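Local atomic coordinates of ATP synthase epsilon chain (Caldalkalibacillus thermarum TA2.A1, PDB entry 5IK2), a protein that forms part of the rotary F1 sector of a bacterial ATP synthase, which probably makes ATP from ADP using a transmembrane proton gradient, and itself binds ATP. Residues Q5-T10 with K74-A79; I24-E29 with T47-I52; L41-K46 with G66-R71; T81-E86 with E125-V130. The protein carries 2 engineered substitutions. All blocks are in the same frame, centred on the assembly; numbering follows the deposited sequence.

Contact 1: Q5-T10 with K74-A79; sequences QVDIVT and KVNILA
Two parallel neighbours in the N-terminal beta-sandwich of the epsilon chain, Q5-V9 and K74-A79, are joined here by regular backbone bonding. Odd-numbered residues of the first strand do the pairing: D7 N gives its hydrogen to V75 O at 3.0 Å, D7 O receives I77 N at 2.9 Å, and V9 N and V9 O repeat the scheme with I77 O and A79 N. On the face bearing D7 and N76, K74 bends back at chi2 (68°) and again at chi4, which swings its ammonium over the neighbouring strand. NZ meets D7 OD2 at 2.9 Å in a salt bridge, coming from above the carboxylate plane, and also donates to N76 OD1 at 3.2 Å, on a lone pair in the carbonyl plane. A leucine in place of K74 would probably leave the buried D7 carboxylate without its countercharge. Branched residues suit the other face: I8 and I77 lie side by side, pointing the same way, with I8 CG1 4.0 Å from I77 CB. The side-chain nitrogen N76 ND2 is satisfied by E69. Strand 66-70 flanks 74-79, strands 14-17 and 19-26 adjoin 4-9, and V50 of strand 48-54 packs against both I8 and I77.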
loop_
_atom_site.group_PDB
_atom_site.type_symbol
_atom_site.label_atom_id
_atom_site.label_comp_id
_atom_site.label_asym_id
_atom_site.label_seq_id
_atom_site.Cartn_x
_atom_site.Cartn_y
_atom_site.Cartn_z
ATOM N N GLN H 5 37.065 -2.314 -61.957
ATOM C CA GLN H 5 36.342 -2.299 -60.680
ATOM C C GLN H 5 36.859 -3.438 -59.793
ATOM O O GLN H 5 37.006 -4.570 -60.261
ATOM C CB GLN H 5 34.828 -2.429 -60.909
ATOM C CG GLN H 5 33.958 -2.027 -59.719
ATOM C CD GLN H 5 33.821 -0.516 -59.540
ATOM O OE1 GLN H 5 33.561 0.218 -60.498
ATOM N NE2 GLN H 5 33.973 -0.048 -58.301
ATOM N N VAL H 6 37.142 -3.122 -58.527
ATOM C CA VAL H 6 37.724 -4.074 -57.574
ATOM C C VAL H 6 36.841 -4.176 -56.335
ATOM O O VAL H 6 36.422 -3.153 -55.792
ATOM C CB VAL H 6 39.136 -3.643 -57.109
ATOM C CG1 VAL H 6 39.814 -4.762 -56.320
ATOM C CG2 VAL H 6 39.999 -3.229 -58.293
ATOM N N ASP H 7 36.577 -5.407 -55.895
ATOM C CA ASP H 7 35.874 -5.675 -54.638
ATOM C C ASP H 7 36.692 -6.640 -53.779
ATOM O O ASP H 7 36.957 -7.768 -54.199
ATOM C CB ASP H 7 34.489 -6.286 -54.903
ATOM C CG ASP H 7 33.453 -5.264 -55.368
ATOM O OD1 ASP H 7 33.726 -4.046 -55.387
ATOM O OD2 ASP H 7 32.336 -5.694 -55.719
ATOM N N ILE H 8 37.101 -6.180 -52.594
ATOM C CA ILE H 8 37.667 -7.045 -51.556
ATOM C C ILE H 8 36.571 -7.258 -50.514
ATOM O O ILE H 8 36.095 -6.298 -49.906
ATOM C CB ILE H 8 38.934 -6.434 -50.916
ATOM C CG1 ILE H 8 40.068 -6.395 -51.948
ATOM C CG2 ILE H 8 39.362 -7.231 -49.681
ATOM C CD1 ILE H 8 41.240 -5.516 -51.568
ATOM N N VAL H 9 36.190 -8.519 -50.315
ATOM C CA VAL H 9 35.011 -8.894 -49.530
ATOM C C VAL H 9 35.359 -10.029 -48.551
ATOM O O VAL H 9 36.259 -10.830 -48.812
ATOM C CB VAL H 9 33.860 -9.307 -50.489
ATOM C CG1 VAL H 9 32.666 -9.895 -49.745
ATOM C CG2 VAL H 9 33.422 -8.110 -51.328
ATOM N N THR H 10 34.661 -10.059 -47.414
ATOM C CA THR H 10 34.705 -11.176 -46.462
ATOM C C THR H 10 33.295 -11.789 -46.372
ATOM O O THR H 10 32.367 -11.274 -47.000
ATOM C CB THR H 10 35.198 -10.710 -45.069
ATOM O OG1 THR H 10 34.190 -9.920 -44.426
ATOM C CG2 THR H 10 36.480 -9.895 -45.188
ATOM N N LYS H 74 35.596 -7.266 -64.145
ATOM C CA LYS H 74 35.549 -7.179 -62.676
ATOM C C LYS H 74 36.680 -7.976 -62.018
ATOM O O LYS H 74 37.124 -8.988 -62.559
ATOM C CB LYS H 74 34.187 -7.708 -62.196
ATOM C CG LYS H 74 33.910 -7.640 -60.697
ATOM C CD LYS H 74 33.761 -6.212 -60.195
ATOM C CE LYS H 74 33.500 -6.174 -58.696
ATOM N NZ LYS H 74 32.257 -6.897 -58.308
ATOM N N VAL H 75 37.126 -7.511 -60.848
ATOM C CA VAL H 75 38.137 -8.199 -60.033
ATOM C C VAL H 75 37.596 -8.407 -58.614
ATOM O O VAL H 75 37.346 -7.438 -57.899
ATOM C CB VAL H 75 39.455 -7.391 -59.963
ATOM C CG1 VAL H 75 40.477 -8.073 -59.053
ATOM C CG2 VAL H 75 40.028 -7.189 -61.360
ATOM N N ASN H 76 37.423 -9.670 -58.217
ATOM C CA ASN H 76 36.936 -10.027 -56.879
ATOM C C ASN H 76 38.025 -10.694 -56.041
ATOM O O ASN H 76 38.810 -11.494 -56.555
ATOM C CB ASN H 76 35.736 -10.972 -56.985
ATOM C CG ASN H 76 34.505 -10.295 -57.555
ATOM O OD1 ASN H 76 34.214 -9.139 -57.245
ATOM N ND2 ASN H 76 33.764 -11.020 -58.386
ATOM N N ILE H 77 38.067 -10.345 -54.756
ATOM C CA ILE H 77 38.895 -11.035 -53.766
ATOM C C ILE H 77 38.003 -11.394 -52.575
ATOM O O ILE H 77 37.550 -10.511 -51.848
ATOM C CB ILE H 77 40.102 -10.175 -53.314
ATOM C CG1 ILE H 77 41.124 -10.066 -54.451
ATOM C CG2 ILE H 77 40.772 -10.768 -52.073
ATOM C CD1 ILE H 77 42.192 -9.015 -54.239
ATOM N N LEU H 78 37.756 -12.692 -52.401
ATOM C CA LEU H 78 37.009 -13.225 -51.260
ATOM C C LEU H 78 38.010 -13.818 -50.270
ATOM O O LEU H 78 38.859 -14.619 -50.665
ATOM C CB LEU H 78 36.013 -14.298 -51.721
ATOM C CG LEU H 78 34.707 -13.806 -52.360
ATOM C CD1 LEU H 78 34.943 -13.146 -53.713
ATOM C CD2 LEU H 78 33.723 -14.957 -52.500
ATOM N N ALA H 79 37.914 -13.425 -48.998
ATOM C CA ALA H 79 38.875 -13.847 -47.966
ATOM C C ALA H 79 38.247 -13.979 -46.582
ATOM O O ALA H 79 37.209 -13.385 -46.310
ATOM C CB ALA H 79 40.038 -12.869 -47.915
#

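Contact 2: I24-E29 with T47-I52; sequences IARGVE and TAPVRI
I24 and R51 face each other as an antiparallel hydrogen-bonded pair, I24 N reaching R51 O at 2.8 Å and R51 N returning to I24 O at 3.0 Å. Their side chains run side by side in the same direction. R51 sets out extended, with CG anti to the backbone N (chi1 173°), then bends at chi3, which brings its guanidinium over I24: NH1 comes within 3.6 Å of I24 CG1, and I24 CB and CG2 lie against one face of the flat group. A beta-branched isoleucine suits this place because both of its branches can support the arginine. A glycine here would probably leave the R51 guanidinium without that apolar support, able to swing more freely. R26 makes a similar contact two residues on. Its chain is bent at chi3 (-58°), and the methyl of A48 sits under one guanidinium face; a small methyl suits a place beneath a flat cation. Here the strands diverge, and a water bridges them, accepting from R26 N and donating to P49 O, each at 2.9 Å, while R26 goes on to pair with K46. The arrangement is an antiparallel edge between strands 19-26 and 48-54 of the epsilon beta-sandwich.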
loop_
_atom_site.group_PDB
_atom_site.type_symbol
_atom_site.label_atom_id
_atom_site.label_comp_id
_atom_site.label_asym_id
_atom_site.label_seq_id
_atom_site.Cartn_x
_atom_site.Cartn_y
_atom_site.Cartn_z
ATOM N N ILE H 24 47.750 -5.254 -57.069
ATOM C CA ILE H 24 48.906 -6.101 -56.782
ATOM C C ILE H 24 48.524 -7.088 -55.678
ATOM O O ILE H 24 48.274 -6.684 -54.540
ATOM C CB ILE H 24 50.142 -5.273 -56.344
ATOM C CG1 ILE H 24 50.442 -4.125 -57.329
ATOM C CG2 ILE H 24 51.365 -6.172 -56.174
ATOM C CD1 ILE H 24 50.812 -4.558 -58.736
ATOM N N ALA H 25 48.469 -8.374 -56.026
ATOM C CA ALA H 25 48.111 -9.445 -55.091
ATOM C C ALA H 25 49.137 -10.571 -55.162
ATOM O O ALA H 25 49.614 -10.912 -56.248
ATOM C CB ALA H 25 46.724 -9.976 -55.412
ATOM N N ARG H 26 49.467 -11.145 -54.005
ATOM C CA ARG H 26 50.481 -12.197 -53.908
ATOM C C ARG H 26 49.843 -13.583 -54.014
ATOM O O ARG H 26 49.379 -14.145 -53.022
ATOM C CB ARG H 26 51.273 -12.053 -52.606
ATOM C CG ARG H 26 52.574 -12.845 -52.577
ATOM C CD ARG H 26 53.262 -12.726 -51.229
ATOM N NE ARG H 26 53.553 -11.332 -50.883
ATOM C CZ ARG H 26 53.891 -10.891 -49.669
ATOM N NH1 ARG H 26 53.998 -11.724 -48.632
ATOM N NH2 ARG H 26 54.122 -9.592 -49.489
ATOM N N GLY H 27 49.821 -14.122 -55.231
ATOM C CA GLY H 27 49.300 -15.463 -55.485
ATOM C C GLY H 27 50.214 -16.552 -54.951
ATOM O O GLY H 27 51.392 -16.305 -54.673
ATOM N N VAL H 28 49.661 -17.754 -54.798
ATOM C CA VAL H 28 50.432 -18.923 -54.336
ATOM C C VAL H 28 51.612 -19.285 -55.255
ATOM O O VAL H 28 52.639 -19.769 -54.773
ATOM C CB VAL H 28 49.540 -20.177 -54.097
ATOM C CG1 VAL H 28 48.669 -19.981 -52.863
ATOM C CG2 VAL H 28 48.684 -20.528 -55.314
ATOM N N GLU H 29 51.462 -19.036 -56.559
ATOM C CA GLU H 29 52.521 -19.279 -57.548
ATOM C C GLU H 29 53.416 -18.055 -57.786
ATOM O O GLU H 29 54.595 -18.207 -58.108
ATOM C CB GLU H 29 51.913 -19.741 -58.881
ATOM C CG GLU H 29 51.018 -20.974 -58.783
ATOM C CD GLU H 29 51.714 -22.175 -58.159
ATOM O OE1 GLU H 29 52.867 -22.468 -58.545
ATOM O OE2 GLU H 29 51.108 -22.831 -57.283
ATOM N N THR H 47 48.634 -15.367 -47.454
ATOM C CA THR H 47 48.321 -14.364 -46.444
ATOM C C THR H 47 49.355 -13.248 -46.571
ATOM O O THR H 47 50.520 -13.428 -46.212
ATOM C CB THR H 47 48.318 -14.964 -45.023
ATOM O OG1 THR H 47 47.269 -15.934 -44.924
ATOM C CG2 THR H 47 48.103 -13.888 -43.960
ATOM N N ALA H 48 48.919 -12.113 -47.117
ATOM C CA ALA H 48 49.806 -10.995 -47.439
ATOM C C ALA H 48 49.005 -9.707 -47.677
ATOM O O ALA H 48 47.775 -9.759 -47.789
ATOM C CB ALA H 48 50.636 -11.338 -48.668
ATOM N N PRO H 49 49.691 -8.544 -47.738
ATOM C CA PRO H 49 48.986 -7.309 -48.101
ATOM C C PRO H 49 48.576 -7.272 -49.575
ATOM O O PRO H 49 49.363 -7.665 -50.437
ATOM C CB PRO H 49 50.018 -6.206 -47.811
ATOM C CG PRO H 49 51.036 -6.834 -46.926
ATOM C CD PRO H 49 51.082 -8.272 -47.334
ATOM N N VAL H 50 47.351 -6.818 -49.844
ATOM C CA VAL H 50 46.880 -6.554 -51.207
ATOM C C VAL H 50 47.002 -5.051 -51.453
ATOM O O VAL H 50 46.345 -4.260 -50.776
ATOM C CB VAL H 50 45.415 -7.004 -51.409
ATOM C CG1 VAL H 50 44.928 -6.665 -52.817
ATOM C CG2 VAL H 50 45.273 -8.498 -51.137
ATOM N N ARG H 51 47.843 -4.670 -52.412
ATOM C CA ARG H 51 48.124 -3.263 -52.706
ATOM C C ARG H 51 47.337 -2.802 -53.936
ATOM O O ARG H 51 47.473 -3.380 -55.018
ATOM C CB ARG H 51 49.633 -3.062 -52.898
ATOM C CG ARG H 51 50.054 -1.672 -53.369
ATOM C CD ARG H 51 51.459 -1.302 -52.905
ATOM N NE ARG H 51 52.387 -2.438 -52.910
ATOM C CZ ARG H 51 53.014 -2.932 -53.981
ATOM N NH1 ARG H 51 52.838 -2.410 -55.197
ATOM N NH2 ARG H 51 53.831 -3.974 -53.835
ATOM N N ILE H 52 46.512 -1.768 -53.747
ATOM C CA ILE H 52 45.692 -1.184 -54.811
ATOM C C ILE H 52 46.201 0.223 -55.116
ATOM O O ILE H 52 46.206 1.080 -54.231
ATOM C CB ILE H 52 44.199 -1.099 -54.408
ATOM C CG1 ILE H 52 43.670 -2.479 -53.999
ATOM C CG2 ILE H 52 43.363 -0.534 -55.555
ATOM C CD1 ILE H 52 42.266 -2.459 -53.431
HETATM O O HOH W 1 48.290 -10.138 -51.576
#

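Contact 3: L41-K46 with G66-R71; sequences LVTPLK and GFLEVR
L41-P44 and G66-V70 run antiparallel in the beta-sandwich, and the peptide groups facing each other are matched in order. L41 and V70 form one hydrogen-bonded pair: V70 N gives its hydrogen to L41 O at 2.7 Å, while L41 N reaches V70 O at 3.2 Å. T43 and L68 form the next, with L68 N to T43 O at 2.8 Å and T43 N to L68 O at 3.2 Å. P44 has no N-H to give, and its place in the non-hydrogen-bonded pair with F67 makes none necessary across this contact; L45 N then closes the series on G66 O at 3.0 Å. The side-chain polar groups look elsewhere. T43 OG1 is bonded to the backbone of another protein's chain, and E69 OE1 accepts from N76 ND2 on strand 74-79, so the buried carboxylate has a partner inside the sheet. That other chain also continues the sheet, pairing in parallel with L41 and V42. Apolar groups pack on the faces of the sheet: L45 CD2 rests on L68 CB, and T43 sets its methyl against the same leucine. F67 carries its ring with CG between the backbone N and the carbonyl carbon (chi1 72°), which lays it alongside V42, pointing the same way, with F67 CD2 4.0 Å from V42 CG1.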
loop_
_atom_site.group_PDB
_atom_site.type_symbol
_atom_site.label_atom_id
_atom_site.label_comp_id
_atom_site.label_asym_id
_atom_site.label_seq_id
_atom_site.Cartn_x
_atom_site.Cartn_y
_atom_site.Cartn_z
ATOM N N LEU H 41 40.643 -15.585 -64.634
ATOM C CA LEU H 41 41.592 -16.338 -63.806
ATOM C C LEU H 41 41.079 -16.483 -62.374
ATOM O O LEU H 41 40.477 -15.554 -61.830
ATOM C CB LEU H 41 42.953 -15.626 -63.802
ATOM C CG LEU H 41 44.069 -16.108 -62.859
ATOM C CD1 LEU H 41 44.507 -17.526 -63.193
ATOM C CD2 LEU H 41 45.257 -15.161 -62.918
ATOM N N VAL H 42 41.319 -17.653 -61.779
ATOM C CA VAL H 42 41.096 -17.880 -60.350
ATOM C C VAL H 42 42.358 -18.501 -59.751
ATOM O O VAL H 42 42.900 -19.460 -60.303
ATOM C CB VAL H 42 39.886 -18.806 -60.089
ATOM C CG1 VAL H 42 39.708 -19.063 -58.593
ATOM C CG2 VAL H 42 38.618 -18.207 -60.684
ATOM N N THR H 43 42.813 -17.950 -58.626
ATOM C CA THR H 43 44.006 -18.443 -57.930
ATOM C C THR H 43 43.909 -18.179 -56.419
ATOM O O THR H 43 43.399 -17.132 -56.014
ATOM C CB THR H 43 45.297 -17.798 -58.495
ATOM O OG1 THR H 43 46.443 -18.296 -57.790
ATOM C CG2 THR H 43 45.268 -16.265 -58.398
ATOM N N PRO H 44 44.383 -19.128 -55.582
ATOM C CA PRO H 44 44.508 -18.812 -54.153
ATOM C C PRO H 44 45.606 -17.781 -53.888
ATOM O O PRO H 44 46.590 -17.714 -54.635
ATOM C CB PRO H 44 44.871 -20.162 -53.513
ATOM C CG PRO H 44 44.469 -21.192 -54.508
ATOM C CD PRO H 44 44.673 -20.550 -55.844
ATOM N N LEU H 45 45.422 -16.985 -52.837
ATOM C CA LEU H 45 46.397 -15.983 -52.422
ATOM C C LEU H 45 47.061 -16.417 -51.128
ATOM O O LEU H 45 46.434 -17.067 -50.288
ATOM C CB LEU H 45 45.716 -14.631 -52.199
ATOM C CG LEU H 45 45.011 -13.978 -53.388
ATOM C CD1 LEU H 45 44.291 -12.718 -52.931
ATOM C CD2 LEU H 45 45.996 -13.660 -54.502
ATOM N N LYS H 46 48.335 -16.059 -50.977
ATOM C CA LYS H 46 49.029 -16.191 -49.699
ATOM C C LYS H 46 48.525 -15.111 -48.756
ATOM O O LYS H 46 48.041 -14.067 -49.203
ATOM C CB LYS H 46 50.542 -16.042 -49.875
ATOM C CG LYS H 46 51.191 -17.135 -50.706
ATOM C CD LYS H 46 52.682 -16.886 -50.869
ATOM C CE LYS H 46 53.340 -17.981 -51.695
ATOM N NZ LYS H 46 54.804 -17.763 -51.860
ATOM N N GLY H 66 42.414 -16.101 -48.385
ATOM C CA GLY H 66 41.591 -15.640 -49.508
ATOM C C GLY H 66 42.032 -16.133 -50.868
ATOM O O GLY H 66 43.097 -16.736 -51.007
ATOM N N PHE H 67 41.187 -15.881 -51.868
ATOM C CA PHE H 67 41.487 -16.207 -53.264
ATOM C C PHE H 67 41.026 -15.094 -54.208
ATOM O O PHE H 67 40.084 -14.354 -53.905
ATOM C CB PHE H 67 40.866 -17.555 -53.662
ATOM C CG PHE H 67 39.367 -17.527 -53.815
ATOM C CD1 PHE H 67 38.536 -17.630 -52.701
ATOM C CD2 PHE H 67 38.781 -17.420 -55.078
ATOM C CE1 PHE H 67 37.152 -17.611 -52.840
ATOM C CE2 PHE H 67 37.399 -17.401 -55.222
ATOM C CZ PHE H 67 36.583 -17.499 -54.102
ATOM N N LEU H 68 41.703 -15.003 -55.351
ATOM C CA LEU H 68 41.447 -13.984 -56.368
ATOM C C LEU H 68 40.541 -14.556 -57.451
ATOM O O LEU H 68 40.663 -15.728 -57.796
ATOM C CB LEU H 68 42.776 -13.542 -56.986
ATOM C CG LEU H 68 42.784 -12.453 -58.061
ATOM C CD1 LEU H 68 42.281 -11.128 -57.512
ATOM C CD2 LEU H 68 44.192 -12.301 -58.612
ATOM N N GLU H 69 39.629 -13.733 -57.969
ATOM C CA GLU H 69 38.809 -14.091 -59.134
ATOM C C GLU H 69 38.781 -12.925 -60.122
ATOM O O GLU H 69 38.133 -11.904 -59.875
ATOM C CB GLU H 69 37.384 -14.471 -58.723
ATOM C CG GLU H 69 36.577 -15.118 -59.855
ATOM C CD GLU H 69 35.159 -14.586 -60.015
ATOM O OE1 GLU H 69 34.817 -13.527 -59.450
ATOM O OE2 GLU H 69 34.374 -15.234 -60.736
ATOM N N VAL H 70 39.483 -13.093 -61.241
ATOM C CA VAL H 70 39.627 -12.049 -62.250
ATOM C C VAL H 70 38.661 -12.277 -63.410
ATOM O O VAL H 70 38.470 -13.407 -63.855
ATOM C CB VAL H 70 41.067 -12.014 -62.813
ATOM C CG1 VAL H 70 41.255 -10.810 -63.736
ATOM C CG2 VAL H 70 42.087 -11.998 -61.680
ATOM N N ARG H 71 38.032 -11.194 -63.859
ATOM C CA ARG H 71 37.400 -11.113 -65.176
ATOM C C ARG H 71 37.956 -9.859 -65.869
ATOM O O ARG H 71 38.551 -9.003 -65.202
ATOM C CB ARG H 71 35.873 -11.026 -65.053
ATOM C CG ARG H 71 35.152 -12.366 -64.938
ATOM C CD ARG H 71 35.064 -12.865 -63.503
ATOM N NE ARG H 71 34.190 -12.029 -62.673
ATOM C CZ ARG H 71 32.857 -12.112 -62.613
ATOM N NH1 ARG H 71 32.175 -13.001 -63.339
ATOM N NH2 ARG H 71 32.190 -11.284 -61.811
#

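Contact 4: T81-E86 with E125-V130; sequences TAELPE and EVRLQV
R127 of the C-terminal helix 114-133 reaches the last strand of the beta-sandwich, 81-83, and grips E83 side-on; T81, E83 and R127 all belong to the ATP site of this protein, which holds no nucleotide here. From CB the arginine leaves the helix with CG anti to the carbonyl carbon (chi1 -81°) and then stays extended as far as NE, a length needed to span the gap between helix and strand. CG and CD pass by E83 OE1, CG at 3.8 Å. NE donates to the same oxygen, E83 OE1, at 3.2 Å, meeting it from above the carboxylate plane. CZ lies 3.7 Å from E83 OE2, and NH2 bonds to that oxygen at 3.0 Å, on its syn side but tilted out of the carboxylate plane, and bent, with an N-H...O angle of 136°. NH2 also lies 3.5 Å from the methyl CG2 of T81, whose side chain crosses the arginine at about a right angle; T81 OG1 is engaged with S64. The carboxylate and guanidinium planes stand 68° apart, so this is not a coplanar bidentate pair. Further along, P85 CG packs on V130 CG1 at 3.7 Å, a rigid ring against a branched side chain, where V130 also touches A62 and P49. The opposite charges of E83 and R127 would largely offset each other where helix and strand meet. The pairing ties helix to sandwich through residues that also serve ATP, so bound nucleotide might draw on the same arginine.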
loop_
_atom_site.group_PDB
_atom_site.type_symbol
_atom_site.label_atom_id
_atom_site.label_comp_id
_atom_site.label_asym_id
_atom_site.label_seq_id
_atom_site.Cartn_x
_atom_site.Cartn_y
_atom_site.Cartn_z
ATOM N N THR H 81 39.515 -12.888 -43.664
ATOM C CA THR H 81 39.625 -11.561 -43.071
ATOM C C THR H 81 40.266 -10.585 -44.055
ATOM O O THR H 81 41.160 -10.956 -44.819
ATOM C CB THR H 81 40.455 -11.592 -41.775
ATOM O OG1 THR H 81 41.728 -12.193 -42.033
ATOM C CG2 THR H 81 39.738 -12.388 -40.700
ATOM N N ALA H 82 39.784 -9.345 -44.029
ATOM C CA ALA H 82 40.336 -8.250 -44.827
ATOM C C ALA H 82 40.142 -6.940 -44.064
ATOM O O ALA H 82 39.016 -6.612 -43.686
ATOM C CB ALA H 82 39.658 -8.191 -46.187
ATOM N N GLU H 83 41.232 -6.213 -43.816
ATOM C CA GLU H 83 41.168 -4.943 -43.089
ATOM C C GLU H 83 42.042 -3.868 -43.725
ATOM O O GLU H 83 43.180 -4.134 -44.114
ATOM C CB GLU H 83 41.599 -5.119 -41.628
ATOM C CG GLU H 83 40.728 -6.057 -40.797
ATOM C CD GLU H 83 41.250 -7.483 -40.691
ATOM O OE1 GLU H 83 42.402 -7.761 -41.089
ATOM O OE2 GLU H 83 40.497 -8.339 -40.183
ATOM N N LEU H 84 41.497 -2.653 -43.805
ATOM C CA LEU H 84 42.270 -1.447 -44.113
ATOM C C LEU H 84 43.091 -1.079 -42.867
ATOM O O LEU H 84 42.774 -1.549 -41.772
ATOM C CB LEU H 84 41.327 -0.293 -44.475
ATOM C CG LEU H 84 40.414 -0.479 -45.693
ATOM C CD1 LEU H 84 39.231 0.476 -45.623
ATOM C CD2 LEU H 84 41.189 -0.283 -46.987
ATOM N N PRO H 85 44.140 -0.234 -43.016
ATOM C CA PRO H 85 45.003 0.102 -41.866
ATOM C C PRO H 85 44.267 0.640 -40.632
ATOM O O PRO H 85 44.564 0.222 -39.511
ATOM C CB PRO H 85 45.938 1.177 -42.436
ATOM C CG PRO H 85 45.974 0.907 -43.899
ATOM C CD PRO H 85 44.576 0.480 -44.232
ATOM N N GLU H 86 43.311 1.542 -40.855
ATOM C CA GLU H 86 42.565 2.197 -39.767
ATOM C C GLU H 86 41.679 1.269 -38.916
ATOM O O GLU H 86 41.404 1.584 -37.756
ATOM C CB GLU H 86 41.722 3.379 -40.297
ATOM C CG GLU H 86 40.562 3.027 -41.239
ATOM C CD GLU H 86 40.877 3.210 -42.719
ATOM O OE1 GLU H 86 42.050 3.025 -43.122
ATOM O OE2 GLU H 86 39.939 3.526 -43.486
ATOM N N GLU H 125 51.035 -11.008 -38.408
ATOM C CA GLU H 125 52.156 -10.229 -38.961
ATOM C C GLU H 125 51.744 -9.338 -40.140
ATOM O O GLU H 125 52.225 -8.209 -40.259
ATOM C CB GLU H 125 53.320 -11.145 -39.360
ATOM C CG GLU H 125 54.035 -11.764 -38.166
ATOM C CD GLU H 125 55.244 -12.600 -38.551
ATOM O OE1 GLU H 125 55.170 -13.356 -39.546
ATOM O OE2 GLU H 125 56.270 -12.511 -37.843
ATOM N N VAL H 126 50.859 -9.846 -40.998
ATOM C CA VAL H 126 50.324 -9.066 -42.124
ATOM C C VAL H 126 49.450 -7.902 -41.634
ATOM O O VAL H 126 49.491 -6.818 -42.216
ATOM C CB VAL H 126 49.558 -9.970 -43.124
ATOM C CG1 VAL H 126 48.762 -9.157 -44.139
ATOM C CG2 VAL H 126 50.537 -10.881 -43.850
ATOM N N ARG H 127 48.671 -8.131 -40.575
ATOM C CA ARG H 127 47.904 -7.056 -39.921
ATOM C C ARG H 127 48.798 -5.942 -39.357
ATOM O O ARG H 127 48.429 -4.766 -39.408
ATOM C CB ARG H 127 47.004 -7.620 -38.809
ATOM C CG ARG H 127 45.707 -8.224 -39.320
ATOM C CD ARG H 127 44.967 -8.957 -38.217
ATOM N NE ARG H 127 43.638 -9.402 -38.641
ATOM C CZ ARG H 127 42.811 -10.154 -37.911
ATOM N NH1 ARG H 127 43.156 -10.571 -36.693
ATOM N NH2 ARG H 127 41.624 -10.496 -38.404
ATOM N N LEU H 128 49.961 -6.318 -38.825
ATOM C CA LEU H 128 50.944 -5.355 -38.315
ATOM C C LEU H 128 51.646 -4.573 -39.432
ATOM O O LEU H 128 51.880 -3.373 -39.285
ATOM C CB LEU H 128 51.981 -6.058 -37.427
ATOM C CG LEU H 128 51.421 -6.643 -36.121
ATOM C CD1 LEU H 128 52.339 -7.722 -35.564
ATOM C CD2 LEU H 128 51.178 -5.555 -35.084
ATOM N N GLN H 129 51.981 -5.252 -40.532
ATOM C CA GLN H 129 52.577 -4.601 -41.716
ATOM C C GLN H 129 51.682 -3.504 -42.303
ATOM O O GLN H 129 52.157 -2.409 -42.613
ATOM C CB GLN H 129 52.879 -5.628 -42.818
ATOM C CG GLN H 129 54.097 -6.507 -42.572
ATOM C CD GLN H 129 54.265 -7.582 -43.638
ATOM O OE1 GLN H 129 54.041 -7.338 -44.827
ATOM N NE2 GLN H 129 54.666 -8.778 -43.216
ATOM N N VAL H 130 50.396 -3.816 -42.455
ATOM C CA VAL H 130 49.417 -2.880 -43.024
ATOM C C VAL H 130 49.077 -1.750 -42.038
ATOM O O VAL H 130 48.766 -0.636 -42.464
ATOM C CB VAL H 130 48.145 -3.624 -43.509
ATOM C CG1 VAL H 130 47.077 -2.653 -44.002
ATOM C CG2 VAL H 130 48.508 -4.600 -44.624
#

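In the fold
Contacts 1, 2 and 3 lie in the N-terminal beta-sandwich, while contact 4 joins its last strand to the C-terminal helix 114-133. Along the chain, contacts 2 and 3 interleave and both fall inside the loop closed by contact 1; contact 4 follows. Centres of contacts 1 and 3, and of 2 and 3, are about 9 Å apart. Strand 74-79 lies between 4-9 and 66-70, and I77 CD1 meets V50 CG1 to tie contact 1 to contact 2. Contacts 3 and 4 are about 19 Å apart between centres, on opposite sides of the chain's centre: contact 3 pairs with a strand of another protein's chain, and contact 4 holds ATP-site residues. V126 and P49 connect contacts 2 and 4, seating the helix on the sandwich.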